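Local coordinates for SnoaL-like domain-containing protein (Novosphingobium aromaticivorans, PDB 2RFR) that is of unknown function but adopts the NTF2-like, cystatin-like fold of the SnoaL-like family and assembles as a trimer, at residues R126-A130 against G131-V135; E19-R22 against E23-R27. All coordinates share one frame; numbering follows the deposited sequence. Where two conformers were deposited one is given.

Contact 1 of 2, residues R126-A130 against G131-V135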
loop_
_atom_site.group_PDB
_atom_site.type_symbol
_atom_site.label_atom_id
_atom_site.label_comp_id
_atom_site.label_asym_id
_atom_site.label_seq_id
_atom_site.Cartn_x
_atom_site.Cartn_y
_atom_site.Cartn_z
ATOM N N ARG A 126 -18.866 -8.909 -1.614
ATOM C CA ARG A 126 -19.693 -9.530 -2.642
ATOM C C ARG A 126 -20.022 -8.565 -3.736
ATOM O O ARG A 126 -20.062 -7.374 -3.566
ATOM C CB ARG A 126 -20.895 -10.191 -2.056
ATOM C CG ARG A 126 -21.946 -9.331 -1.632
ATOM C CD ARG A 126 -23.202 -10.234 -1.432
ATOM N NE ARG A 126 -24.250 -9.403 -0.946
ATOM C CZ ARG A 126 -24.696 -9.327 0.309
ATOM N NH1 ARG A 126 -24.240 -10.112 1.286
ATOM N NH2 ARG A 126 -25.670 -8.467 0.545
ATOM N N ARG A 127 -20.264 -9.143 -4.899
ATOM C CA ARG A 127 -20.634 -8.369 -6.068
ATOM C C ARG A 127 -22.089 -8.030 -5.923
ATOM O O ARG A 127 -22.894 -8.916 -5.859
ATOM C CB ARG A 127 -20.411 -9.216 -7.333
ATOM C CG ARG A 127 -20.538 -8.411 -8.625
ATOM C CD ARG A 127 -20.637 -9.374 -9.844
ATOM N NE ARG A 127 -19.522 -10.333 -9.891
ATOM C CZ ARG A 127 -18.288 -10.010 -10.318
ATOM N NH1 ARG A 127 -17.987 -8.794 -10.819
ATOM N NH2 ARG A 127 -17.332 -10.929 -10.312
ATOM N N THR A 128 -22.452 -6.792 -5.998
ATOM C CA THR A 128 -23.845 -6.362 -5.960
ATOM C C THR A 128 -24.145 -5.732 -7.286
ATOM O O THR A 128 -23.245 -5.438 -8.050
ATOM C CB THR A 128 -24.087 -5.307 -4.851
ATOM O OG1 THR A 128 -23.655 -3.997 -5.272
ATOM C CG2 THR A 128 -23.428 -5.719 -3.510
ATOM N N PRO A 129 -25.429 -5.454 -7.555
ATOM C CA PRO A 129 -25.738 -4.767 -8.814
ATOM C C PRO A 129 -25.091 -3.404 -8.978
ATOM O O PRO A 129 -24.913 -2.959 -10.121
ATOM C CB PRO A 129 -27.276 -4.682 -8.792
ATOM C CG PRO A 129 -27.705 -5.828 -7.963
ATOM C CD PRO A 129 -26.640 -5.924 -6.863
ATOM N N ALA A 130 -24.701 -2.757 -7.882
ATOM C CA ALA A 130 -24.078 -1.448 -7.909
ATOM C C ALA A 130 -22.540 -1.550 -7.758
ATOM O O ALA A 130 -21.877 -0.522 -7.585
ATOM C CB ALA A 130 -24.600 -0.620 -6.793
ATOM N N GLY A 131 -21.996 -2.762 -7.810
ATOM C CA GLY A 131 -20.552 -2.970 -7.667
ATOM C C GLY A 131 -20.190 -3.780 -6.449
ATOM O O GLY A 131 -21.026 -4.188 -5.651
ATOM N N TRP A 132 -18.912 -4.026 -6.292
ATOM C CA TRP A 132 -18.433 -4.736 -5.128
ATOM C C TRP A 132 -18.687 -3.908 -3.869
ATOM O O TRP A 132 -18.500 -2.702 -3.858
ATOM C CB TRP A 132 -16.947 -5.030 -5.286
ATOM C CG TRP A 132 -16.674 -6.125 -6.248
ATOM C CD1 TRP A 132 -16.400 -6.007 -7.610
ATOM C CD2 TRP A 132 -16.633 -7.520 -5.971
ATOM N NE1 TRP A 132 -16.207 -7.237 -8.148
ATOM C CE2 TRP A 132 -16.321 -8.190 -7.179
ATOM C CE3 TRP A 132 -16.821 -8.286 -4.827
ATOM C CZ2 TRP A 132 -16.199 -9.563 -7.243
ATOM C CZ3 TRP A 132 -16.686 -9.655 -4.883
ATOM C CH2 TRP A 132 -16.402 -10.287 -6.091
ATOM N N ARG A 133 -19.081 -4.610 -2.805
ATOM C CA ARG A 133 -19.266 -4.005 -1.480
ATOM C C ARG A 133 -18.752 -4.955 -0.414
ATOM O O ARG A 133 -18.739 -6.174 -0.589
ATOM C CB ARG A 133 -20.762 -3.735 -1.213
ATOM C CG ARG A 133 -21.423 -2.722 -2.100
ATOM C CD ARG A 133 -20.959 -1.310 -1.866
ATOM N NE ARG A 133 -21.649 -0.341 -2.706
ATOM C CZ ARG A 133 -21.293 -0.006 -3.926
ATOM N NH1 ARG A 133 -20.305 -0.599 -4.555
ATOM N NH2 ARG A 133 -21.978 0.918 -4.572
ATOM N N ALA A 134 -18.298 -4.393 0.704
ATOM C CA ALA A 134 -17.900 -5.176 1.831
ATOM C C ALA A 134 -19.088 -5.858 2.499
ATOM O O ALA A 134 -20.181 -5.279 2.619
ATOM C CB ALA A 134 -17.153 -4.279 2.871
ATOM N N VAL A 135 -18.883 -7.074 2.969
ATOM C CA VAL A 135 -19.891 -7.818 3.732
ATOM C C VAL A 135 -19.520 -7.829 5.193
ATOM O O VAL A 135 -20.283 -7.378 6.032
ATOM C CB VAL A 135 -20.054 -9.227 3.174
ATOM C CG1 VAL A 135 -21.013 -10.069 4.071
ATOM C CG2 VAL A 135 -20.554 -9.158 1.725
#
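Arg127 CB lies over one face of the Trp132 six-membered ring. It sits 4.1 Å from the centroid of that Trp132 ring and 6° off the ring normal, a CH-pi contact. With CG opposite the backbone N, the Arg127 chain runs on past the ring edge. The bend at chi3 (-54°) then turns the guanidinium back to the NE1 and CZ2 rim. Arg127 NH2 is 3.5 Å from Trp132 CZ2, which stands over one face of the guanidinium. The two planes are 62° apart, so this is not a parallel stack.

The opposite face of the hairpin carries Arg126, Thr128, Arg133 and Val135. Thr128 CG2 meets Arg133 CG at 3.9 Å, the two side chains crossing at about a right angle. Arg126 CG rests on Val135 CG2 at 3.6 Å. The Thr128 hydroxyl donates to Gly131 O at 2.7 Å, in the carbonyl plane and on a lone pair. Thr128 N binds the same oxygen from above that plane, so Gly131 O is gripped twice. Thr128 OG1 also accepts from Ala130 N at 3.1 Å, an ST turn inside the type I turn from Thr128 to Gly131. Arg133, bent at chi2, folds back to bond its NH1 to Trp132 O at 2.9 Å, in the guanidinium plane. Its NH2 makes a weak bond to Ala130 O.

Antiparallel backbone bonds between Arg126 and Arg133 hold the register. Asp95 and Asp17 take salt bridges from Arg127, and Asp17 also accepts from Trp132 NE1. The contact is the turn end of the hairpin formed by strands 112-128 and 131-141. Helix 5-33 meets its Trp132 face, and Val45 of strand 44-45 touches Arg126, Thr128 and Arg133.

Contact 2 of 2, residues E19-R22 against E23-R27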
loop_
_atom_site.group_PDB
_atom_site.type_symbol
_atom_site.label_atom_id
_atom_site.label_comp_id
_atom_site.label_asym_id
_atom_site.label_seq_id
_atom_site.Cartn_x
_atom_site.Cartn_y
_atom_site.Cartn_z
ATOM N N GLU A 19 -9.315 -4.629 -8.710
ATOM C CA GLU A 19 -9.030 -3.223 -8.562
ATOM C C GLU A 19 -10.166 -2.530 -7.800
ATOM O O GLU A 19 -9.922 -1.603 -6.999
ATOM C CB GLU A 19 -8.694 -2.625 -9.941
ATOM C CG GLU A 19 -8.583 -1.150 -10.015
ATOM C CD GLU A 19 -7.463 -0.622 -9.259
ATOM O OE1 GLU A 19 -6.549 -1.359 -8.921
ATOM O OE2 GLU A 19 -7.488 0.596 -9.087
ATOM N N GLU A 20 -11.411 -2.937 -8.021
ATOM C CA GLU A 20 -12.548 -2.384 -7.284
ATOM C C GLU A 20 -12.474 -2.705 -5.823
ATOM O O GLU A 20 -12.744 -1.827 -4.994
ATOM C CB GLU A 20 -13.862 -2.911 -7.837
ATOM C CG GLU A 20 -14.896 -1.984 -8.208
ATOM C CD GLU A 20 -16.172 -2.622 -8.735
ATOM O OE1 GLU A 20 -16.191 -3.200 -9.843
ATOM O OE2 GLU A 20 -17.133 -2.519 -7.975
ATOM N N ILE A 21 -12.121 -3.923 -5.513
ATOM C CA ILE A 21 -12.015 -4.349 -4.111
ATOM C C ILE A 21 -10.867 -3.563 -3.433
ATOM O O ILE A 21 -11.039 -3.070 -2.316
ATOM C CB ILE A 21 -11.817 -5.846 -4.049
ATOM C CG1 ILE A 21 -13.087 -6.554 -4.481
ATOM C CG2 ILE A 21 -11.366 -6.285 -2.627
ATOM C CD1 ILE A 21 -12.890 -8.011 -4.909
ATOM N N ARG A 22 -9.726 -3.437 -4.098
ATOM C CA ARG A 22 -8.628 -2.660 -3.534
ATOM C C ARG A 22 -9.017 -1.213 -3.309
ATOM O O ARG A 22 -8.599 -0.579 -2.318
ATOM C CB ARG A 22 -7.386 -2.816 -4.408
ATOM C CG ARG A 22 -6.771 -4.218 -4.256
ATOM C CD ARG A 22 -5.460 -4.290 -4.949
ATOM N NE ARG A 22 -4.686 -5.416 -4.387
ATOM C CZ ARG A 22 -4.595 -6.588 -4.974
ATOM N NH1 ARG A 22 -5.201 -6.793 -6.145
ATOM N NH2 ARG A 22 -3.887 -7.579 -4.447
ATOM N N GLU A 23 -9.791 -0.638 -4.232
ATOM C CA GLU A 23 -10.271 0.734 -4.103
ATOM C C GLU A 23 -11.195 0.882 -2.914
ATOM O O GLU A 23 -11.063 1.867 -2.163
ATOM C CB GLU A 23 -10.872 1.207 -5.467
ATOM C CG GLU A 23 -11.426 2.547 -5.508
ATOM C CD GLU A 23 -10.420 3.685 -5.438
ATOM O OE1 GLU A 23 -9.216 3.658 -5.911
ATOM O OE2 GLU A 23 -10.957 4.725 -5.084
ATOM N N LEU A 24 -12.091 -0.073 -2.630
ATOM C CA LEU A 24 -12.915 -0.007 -1.421
ATOM C C LEU A 24 -12.052 0.084 -0.188
ATOM O O LEU A 24 -12.301 0.894 0.704
ATOM C CB LEU A 24 -13.827 -1.254 -1.269
ATOM C CG LEU A 24 -15.012 -1.476 -2.184
ATOM C CD1 LEU A 24 -15.633 -2.834 -1.911
ATOM C CD2 LEU A 24 -16.078 -0.333 -1.971
ATOM N N ILE A 25 -11.080 -0.802 -0.084
ATOM C CA ILE A 25 -10.234 -0.848 1.070
ATOM C C ILE A 25 -9.416 0.452 1.207
ATOM O O ILE A 25 -9.329 1.006 2.315
ATOM C CB ILE A 25 -9.309 -2.085 1.051
ATOM C CG1 ILE A 25 -10.145 -3.354 0.958
ATOM C CG2 ILE A 25 -8.361 -2.099 2.287
ATOM C CD1 ILE A 25 -9.278 -4.623 0.718
ATOM N N ALA A 26 -8.917 0.978 0.098
ATOM C CA ALA A 26 -8.109 2.221 0.099
ATOM C C ALA A 26 -8.964 3.433 0.456
ATOM O O ALA A 26 -8.401 4.431 0.914
ATOM C CB ALA A 26 -7.443 2.393 -1.229
ATOM N N ARG A 27 -10.286 3.395 0.234
ATOM C CA ARG A 27 -11.133 4.503 0.610
ATOM C C ARG A 27 -11.480 4.544 2.083
ATOM O O ARG A 27 -11.858 5.604 2.563
ATOM C CB ARG A 27 -12.459 4.418 -0.194
ATOM C CG ARG A 27 -12.287 4.803 -1.651
ATOM C CD ARG A 27 -13.635 4.579 -2.413
ATOM N NE ARG A 27 -13.418 4.840 -3.822
#
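With chi1 at -69°, Ile21 puts CG2 opposite its backbone N. Ile25, with chi1 -57° and chi2 171°, brings its CD1 to 4.3 Å from Ile21 CG2. Ile25 CG1 also packs against Ile21 O at 3.4 Å. Leu24 CG lies 3.6 Å from Glu20 O.

The frame is a regular alpha-helix, the middle of the long helix 5-33 that packs on the curved sheet of the NTF2-like fold. Four successive i to i+4 bonds cross the contact, from Glu23 N to Glu19 O at 2.9 Å through to Ala26 N to Arg22 O at 2.9 Å. Ile21, Leu24 and Ile25 meet Phe125 of strand 112-128.

One turn along, Glu23 bends at chi2 and its OE2 forms a salt bridge with Arg27 NE at 2.8 Å. Arg27 is modelled only as far as NE. Glu23 also bridges to Arg18 and Arg22 of the second subunit and bonds to Thr89 of that subunit, and Glu19, in one of its two conformers, bridges to the same two arginines. Arg22 in turn reaches Glu19 and Glu23 of the third subunit.

In the fold
Contact 2 comes first in the chain, and contact 1 follows much later; both belong to the SnoaL-like domain. Their centres are about 12 Å apart, yet they touch directly. Glu20 OE2 takes a probable hydrogen bond from Trp132 N at 2.9 Å, which ties the helix to the start of strand 131-141. Gly131 CA packs 3.5 Å from the same carboxylate oxygen, Glu20 OE2. The Leu24 CD1 methyl packs 3.5 Å from Trp132 O and 3.8 Å from Arg133 CA. Contact 1 meets no other subunit of the assembly, whereas contact 2 also faces two of them. Helix 5-33 thus joins the turn end of the hairpin to the trimer interface.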